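Local structure of L-2,4-diaminobutyric acid acetyltransferase (Geobacillus sp., 6SLL) at residues V20-E25 with C61-H66; T30-L35 with V71-A76. The protein transfers an acetyl group from acetyl-coenzyme A to L-2,4-diaminobutyric acid, a step in the biosynthesis of the chemical chaperone ectoine. All coordinates share one frame; numbering follows the deposited sequence. Where two conformers were deposited one is given.

Both contacts belong to the first half of the GNAT fold and meet on one mixed sheet, their centres about 9 Å apart. Along the chain the segments alternate: V20-E25, T30-L35, C61-H66, V71-A76. Contact 1 pairs the outermost strand 20-22 with strand 62-66; contact 2 lays helix 29-39, which follows that first strand, against strand 69-78, the next one in the sheet. A64 O to V71 N, at 2.8 Å, is a probable hydrogen bond joining the two contacts. The edge strand and the helix are thus tied to two neighbouring strands of one sheet; the side chain of L35 lies about 7 Å from bound coenzyme A and that of F73 about 9 Å from bound diaminobutyrate.

Contact 1 (V20-E25 with C61-H66); sequences VYRRPE and CMIAEH
R22 sets CG between its backbone N and carbonyl carbon (chi1 61°) and runs extended from there to NE, while E65 swings CG anti to its carbonyl carbon; the two chains thereby meet above the same face of the sheet. The guanidinium takes the carboxylate side-on, in a salt bridge with one nitrogen to each oxygen: R22 NE lies 2.8 Å from E65 OE1 and R22 NH2 2.9 Å from E65 OE2. Both oxygens sit in the guanidinium plane, but the donors reach them from above the carboxylate, the two planes being turned 62° apart. I63 CG2 packs under one face of the guanidinium, offset toward its rim, and D28 forms a second salt bridge with NH1. A lysine in place of R22, with its single amino group, would probably lose the two-pronged hold on E65, leaving one of its oxygens without an arginine partner, and could hardly keep D28 as well. Beneath these side chains strands 20-22 and 62-66 form the antiparallel edge of the GNAT sheet, with V20-E65 and R22-I63 as hydrogen-bonded pairs and Y21-A64 as the non-hydrogen-bonded pair between them. E65 N donates to V20 O at 2.8 Å, and I63 N to R22 O at the same length. A water donates to E65 OE1 and, weakly, to V20 O. On the other face the Y21 ring lies obliquely to A64, its CE1 3.7 Å from A64 CB, and both side chains also touch helix 102-112. Past the strand end, P24 CG rests 3.6 Å from C61 CB, while P24 CB meets I63 CD1.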
loop_
_atom_site.group_PDB
_atom_site.type_symbol
_atom_site.label_atom_id
_atom_site.label_comp_id
_atom_site.label_asym_id
_atom_site.label_seq_id
_atom_site.Cartn_x
_atom_site.Cartn_y
_atom_site.Cartn_z
ATOM N N VAL B 20 -12.557 -19.592 -9.999
ATOM C CA VAL B 20 -12.310 -18.615 -11.033
ATOM C C VAL B 20 -11.361 -17.528 -10.487
ATOM O O VAL B 20 -11.413 -17.126 -9.349
ATOM C CB VAL B 20 -13.522 -18.221 -11.682
ATOM C CG1 VAL B 20 -14.312 -19.314 -12.358
ATOM C CG2 VAL B 20 -14.354 -17.596 -10.752
ATOM N N TYR B 21 -10.524 -17.072 -11.425
ATOM C CA TYR B 21 -9.414 -16.143 -11.111
ATOM C C TYR B 21 -9.612 -14.850 -11.832
ATOM O O TYR B 21 -9.907 -14.888 -13.078
ATOM C CB TYR B 21 -8.065 -16.788 -11.473
ATOM C CG TYR B 21 -7.809 -18.061 -10.636
ATOM C CD1 TYR B 21 -7.215 -17.983 -9.379
ATOM C CD2 TYR B 21 -8.166 -19.296 -11.121
ATOM C CE1 TYR B 21 -6.994 -19.106 -8.629
ATOM C CE2 TYR B 21 -8.008 -20.408 -10.328
ATOM C CZ TYR B 21 -7.397 -20.349 -9.082
ATOM O OH TYR B 21 -7.204 -21.407 -8.276
ATOM N N ARG B 22 -9.420 -13.722 -11.199
ATOM C CA ARG B 22 -9.618 -12.435 -11.870
ATOM C C ARG B 22 -8.819 -11.357 -11.078
ATOM O O ARG B 22 -8.463 -11.540 -9.951
ATOM C CB ARG B 22 -11.088 -11.996 -11.892
ATOM C CG ARG B 22 -11.706 -11.790 -10.532
ATOM C CD ARG B 22 -13.142 -11.402 -10.628
ATOM N NE ARG B 22 -13.793 -11.340 -9.272
ATOM C CZ ARG B 22 -13.781 -10.272 -8.456
ATOM N NH1 ARG B 22 -13.058 -9.203 -8.791
ATOM N NH2 ARG B 22 -14.370 -10.311 -7.302
ATOM N N ARG B 23 -8.633 -10.206 -11.717
ATOM C CA ARG B 23 -8.088 -9.111 -10.946
ATOM C C ARG B 23 -9.156 -8.496 -10.037
ATOM O O ARG B 23 -10.393 -8.545 -10.334
ATOM C CB ARG B 23 -7.413 -8.056 -11.860
ATOM C CG ARG B 23 -8.443 -7.189 -12.504
ATOM C CD ARG B 23 -7.707 -6.121 -13.431
ATOM N NE ARG B 23 -6.569 -6.682 -14.345
ATOM C CZ ARG B 23 -6.525 -7.449 -15.456
ATOM N NH1 ARG B 23 -7.471 -7.634 -15.772
ATOM N NH2 ARG B 23 -5.670 -8.147 -16.284
ATOM N N PRO B 24 -8.738 -7.973 -8.920
ATOM C CA PRO B 24 -9.706 -7.305 -8.038
ATOM C C PRO B 24 -10.150 -5.984 -8.570
ATOM O O PRO B 24 -9.521 -5.444 -9.507
ATOM C CB PRO B 24 -8.910 -7.131 -6.742
ATOM C CG PRO B 24 -7.499 -6.949 -7.195
ATOM C CD PRO B 24 -7.373 -7.920 -8.396
ATOM N N GLU B 25 -11.161 -5.425 -7.947
ATOM C CA GLU B 25 -11.650 -4.088 -8.178
ATOM C C GLU B 25 -11.779 -3.401 -6.801
ATOM O O GLU B 25 -11.817 -4.092 -5.786
ATOM C CB GLU B 25 -12.961 -4.101 -8.948
ATOM C CG GLU B 25 -12.897 -4.974 -10.197
ATOM C CD GLU B 25 -12.096 -4.282 -11.253
ATOM O OE1 GLU B 25 -11.878 -3.006 -11.178
ATOM O OE2 GLU B 25 -11.651 -4.955 -12.183
ATOM N N CYS B 61 -2.561 -7.599 -8.959
ATOM C CA CYS B 61 -3.156 -8.354 -7.858
ATOM C C CYS B 61 -4.055 -9.439 -8.434
ATOM O O CYS B 61 -4.432 -9.397 -9.629
ATOM C CB CYS B 61 -3.989 -7.428 -6.942
ATOM S SG CYS B 61 -3.039 -6.190 -6.062
ATOM N N MET B 62 -4.485 -10.370 -7.617
ATOM C CA MET B 62 -5.282 -11.522 -8.043
ATOM C C MET B 62 -6.329 -11.851 -6.977
ATOM O O MET B 62 -6.041 -11.730 -5.762
ATOM C CB MET B 62 -4.332 -12.772 -8.170
ATOM C CG MET B 62 -4.819 -13.975 -8.748
ATOM S SD MET B 62 -5.638 -13.714 -10.434
ATOM C CE MET B 62 -4.105 -13.148 -11.073
ATOM N N ILE B 63 -7.511 -12.246 -7.452
ATOM C CA ILE B 63 -8.573 -12.869 -6.622
ATOM C C ILE B 63 -8.921 -14.220 -7.135
ATOM O O ILE B 63 -8.913 -14.450 -8.346
ATOM C CB ILE B 63 -9.861 -11.942 -6.668
ATOM C CG1 ILE B 63 -9.717 -10.834 -5.569
ATOM C CG2 ILE B 63 -11.184 -12.711 -6.513
ATOM C CD1 ILE B 63 -10.839 -9.914 -5.446
ATOM N N ALA B 64 -9.237 -15.112 -6.205
ATOM C CA ALA B 64 -9.861 -16.395 -6.507
ATOM C C ALA B 64 -11.208 -16.451 -5.880
ATOM O O ALA B 64 -11.411 -16.073 -4.720
ATOM C CB ALA B 64 -9.004 -17.537 -5.944
ATOM N N GLU B 65 -12.205 -16.909 -6.678
ATOM C CA GLU B 65 -13.586 -17.029 -6.207
ATOM C C GLU B 65 -14.097 -18.448 -6.443
ATOM O O GLU B 65 -13.743 -19.059 -7.467
ATOM C CB GLU B 65 -14.502 -16.109 -6.921
ATOM C CG GLU B 65 -14.352 -14.751 -6.438
ATOM C CD GLU B 65 -15.055 -13.657 -7.336
ATOM O OE1 GLU B 65 -14.988 -13.775 -8.508
ATOM O OE2 GLU B 65 -15.708 -12.783 -6.806
ATOM N N HIS B 66 -14.900 -18.929 -5.540
ATOM C CA HIS B 66 -15.510 -20.274 -5.682
ATOM C C HIS B 66 -16.947 -20.154 -5.245
ATOM O O HIS B 66 -17.225 -19.735 -4.116
ATOM C CB HIS B 66 -14.753 -21.274 -4.869
ATOM C CG HIS B 66 -15.364 -22.683 -4.984
ATOM N ND1 HIS B 66 -16.004 -23.251 -3.933
ATOM C CD2 HIS B 66 -15.370 -23.571 -5.985
ATOM C CE1 HIS B 66 -16.464 -24.424 -4.340
ATOM N NE2 HIS B 66 -16.038 -24.654 -5.549
HETATM O O HOH W 1 -12.766 -14.754 -10.010
#

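Contact 2 (T30-L35 with V71-A76); sequences TRVWEL and VGFISA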
loop_
_atom_site.group_PDB
_atom_site.type_symbol
_atom_site.label_atom_id
_atom_site.label_comp_id
_atom_site.label_asym_id
_atom_site.label_seq_id
_atom_site.Cartn_x
_atom_site.Cartn_y
_atom_site.Cartn_z
ATOM N N THR B 30 -13.921 -4.646 0.853
ATOM C CA THR B 30 -14.432 -5.235 2.069
ATOM C C THR B 30 -14.286 -6.712 2.165
ATOM O O THR B 30 -13.917 -7.276 3.186
ATOM C CB THR B 30 -15.877 -4.730 2.300
ATOM O OG1 THR B 30 -15.796 -3.402 2.834
ATOM C CG2 THR B 30 -16.637 -5.624 3.231
ATOM N N ARG B 31 -14.655 -7.427 1.065
ATOM C CA ARG B 31 -14.601 -8.879 1.121
ATOM C C ARG B 31 -13.181 -9.392 1.209
ATOM O O ARG B 31 -12.878 -10.414 1.841
ATOM C CB ARG B 31 -15.336 -9.514 -0.043
ATOM C CG ARG B 31 -16.849 -9.386 0.078
ATOM C CD ARG B 31 -17.729 -10.249 -0.897
ATOM N NE ARG B 31 -17.443 -10.070 -2.212
ATOM C CZ ARG B 31 -17.572 -10.997 -3.117
ATOM N NH1 ARG B 31 -17.788 -12.353 -2.979
ATOM N NH2 ARG B 31 -17.329 -10.585 -4.353
ATOM N N VAL B 32 -12.254 -8.661 0.533
ATOM C CA VAL B 32 -10.821 -9.014 0.699
ATOM C C VAL B 32 -10.349 -8.780 2.122
ATOM O O VAL B 32 -9.676 -9.609 2.720
ATOM C CB VAL B 32 -9.959 -8.214 -0.340
ATOM C CG1 VAL B 32 -8.494 -8.388 0.003
ATOM C CG2 VAL B 32 -10.275 -8.699 -1.719
ATOM N N TRP B 33 -10.748 -7.635 2.719
ATOM C CA TRP B 33 -10.428 -7.333 4.088
ATOM C C TRP B 33 -10.911 -8.478 5.013
ATOM O O TRP B 33 -10.191 -8.902 5.906
ATOM C CB TRP B 33 -11.026 -5.978 4.430
ATOM C CG TRP B 33 -10.827 -5.543 5.868
ATOM C CD1 TRP B 33 -9.740 -4.944 6.404
ATOM C CD2 TRP B 33 -11.779 -5.732 6.954
ATOM N NE1 TRP B 33 -9.947 -4.709 7.744
ATOM C CE2 TRP B 33 -11.180 -5.165 8.100
ATOM C CE3 TRP B 33 -13.062 -6.247 7.002
ATOM C CZ2 TRP B 33 -11.830 -5.120 9.295
ATOM C CZ3 TRP B 33 -13.739 -6.167 8.194
ATOM C CH2 TRP B 33 -13.127 -5.648 9.329
ATOM N N GLU B 34 -12.165 -8.878 4.783
ATOM C CA GLU B 34 -12.702 -9.983 5.603
ATOM C C GLU B 34 -11.918 -11.252 5.469
ATOM O O GLU B 34 -11.635 -11.973 6.469
ATOM C CB GLU B 34 -14.175 -10.221 5.247
ATOM C CG GLU B 34 -15.086 -9.060 5.713
ATOM C CD GLU B 34 -16.489 -9.158 5.276
ATOM O OE1 GLU B 34 -16.744 -9.837 4.273
ATOM O OE2 GLU B 34 -17.344 -8.525 5.927
ATOM N N LEU B 35 -11.475 -11.579 4.216
ATOM C CA LEU B 35 -10.614 -12.757 3.999
ATOM C C LEU B 35 -9.315 -12.665 4.769
ATOM O O LEU B 35 -8.903 -13.584 5.464
ATOM C CB LEU B 35 -10.333 -12.949 2.487
ATOM C CG LEU B 35 -9.386 -14.027 2.116
ATOM C CD1 LEU B 35 -10.068 -15.372 2.149
ATOM C CD2 LEU B 35 -8.854 -13.874 0.709
ATOM N N VAL B 71 -12.227 -16.646 -2.087
ATOM C CA VAL B 71 -11.472 -17.654 -1.375
ATOM C C VAL B 71 -9.978 -17.453 -1.399
ATOM O O VAL B 71 -9.239 -18.182 -0.749
ATOM C CB VAL B 71 -11.885 -19.071 -1.774
ATOM C CG1 VAL B 71 -13.366 -19.353 -1.431
ATOM C CG2 VAL B 71 -11.550 -19.361 -3.201
ATOM N N GLY B 72 -9.487 -16.520 -2.254
ATOM C CA GLY B 72 -8.053 -16.262 -2.330
ATOM C C GLY B 72 -7.802 -14.871 -2.754
ATOM O O GLY B 72 -8.578 -14.244 -3.509
ATOM N N PHE B 73 -6.643 -14.350 -2.339
ATOM C CA PHE B 73 -6.182 -12.982 -2.744
ATOM C C PHE B 73 -4.673 -13.000 -2.731
ATOM O O PHE B 73 -4.030 -13.561 -1.827
ATOM C CB PHE B 73 -6.719 -11.941 -1.769
ATOM C CG PHE B 73 -6.258 -10.530 -2.035
ATOM C CD1 PHE B 73 -6.771 -9.823 -3.074
ATOM C CD2 PHE B 73 -5.390 -9.898 -1.178
ATOM C CE1 PHE B 73 -6.419 -8.506 -3.293
ATOM C CE2 PHE B 73 -5.011 -8.582 -1.340
ATOM C CZ PHE B 73 -5.535 -7.888 -2.410
ATOM N N ILE B 74 -4.111 -12.297 -3.720
ATOM C CA ILE B 74 -2.688 -11.864 -3.700
ATOM C C ILE B 74 -2.631 -10.424 -3.987
ATOM O O ILE B 74 -3.132 -9.942 -5.035
ATOM C CB ILE B 74 -1.799 -12.668 -4.709
ATOM C CG1 ILE B 74 -1.831 -14.054 -4.477
ATOM C CG2 ILE B 74 -0.369 -12.092 -4.630
ATOM C CD1 ILE B 74 -0.890 -14.849 -5.330
ATOM N N SER B 75 -1.915 -9.659 -3.132
ATOM C CA SER B 75 -1.550 -8.296 -3.438
ATOM C C SER B 75 -0.063 -8.226 -3.819
ATOM O O SER B 75 0.796 -8.867 -3.188
ATOM C CB SER B 75 -1.790 -7.394 -2.277
ATOM O OG SER B 75 -1.212 -7.876 -1.084
ATOM N N ALA B 76 0.231 -7.420 -4.841
ATOM C CA ALA B 76 1.607 -7.211 -5.240
ATOM C C ALA B 76 1.672 -5.901 -5.932
ATOM O O ALA B 76 0.696 -5.309 -6.399
ATOM C CB ALA B 76 2.067 -8.324 -6.185
#
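V32 and L35, one helical turn apart, turn the inner side of helix 29-39 onto F73 and the backbone beside it. This is the first helix of the GNAT fold lying across its central sheet: the short helix and strand axes run at 99° to each other, 9.0 Å apart at closest approach. The aromatic part of the contact is a CH-pi interaction. V32 holds CG1 anti to its backbone N (chi1 170°), which sends that methyl straight over the F73 ring, 3.5 Å from V32 CG1 to the ring centroid and only 5° off the normal. V32 CG2 comes in beside it, 3.9 Å from F73 CD1. The purely aliphatic part falls to L35, whose CD2 reaches F73 CB at 3.8 Å. The same methyl lies against main chain as well, since L35 CD2 is 3.8 Å from G72 C, and L35 CD1 approaches V71 C more loosely at 4.1 Å. V71 and G72 together face A64 of strand 62-66, making a classic beta bulge just before F73. All five touching residues are buried; Y50 of helix 47-56 also packs on V32, whereas T30 and W33 on the helix meet the second subunit. Opposite the V32 methyl, the other face of the F73 ring carries the backbone N of S75, 3.7 Å above its plane and offset toward the rim.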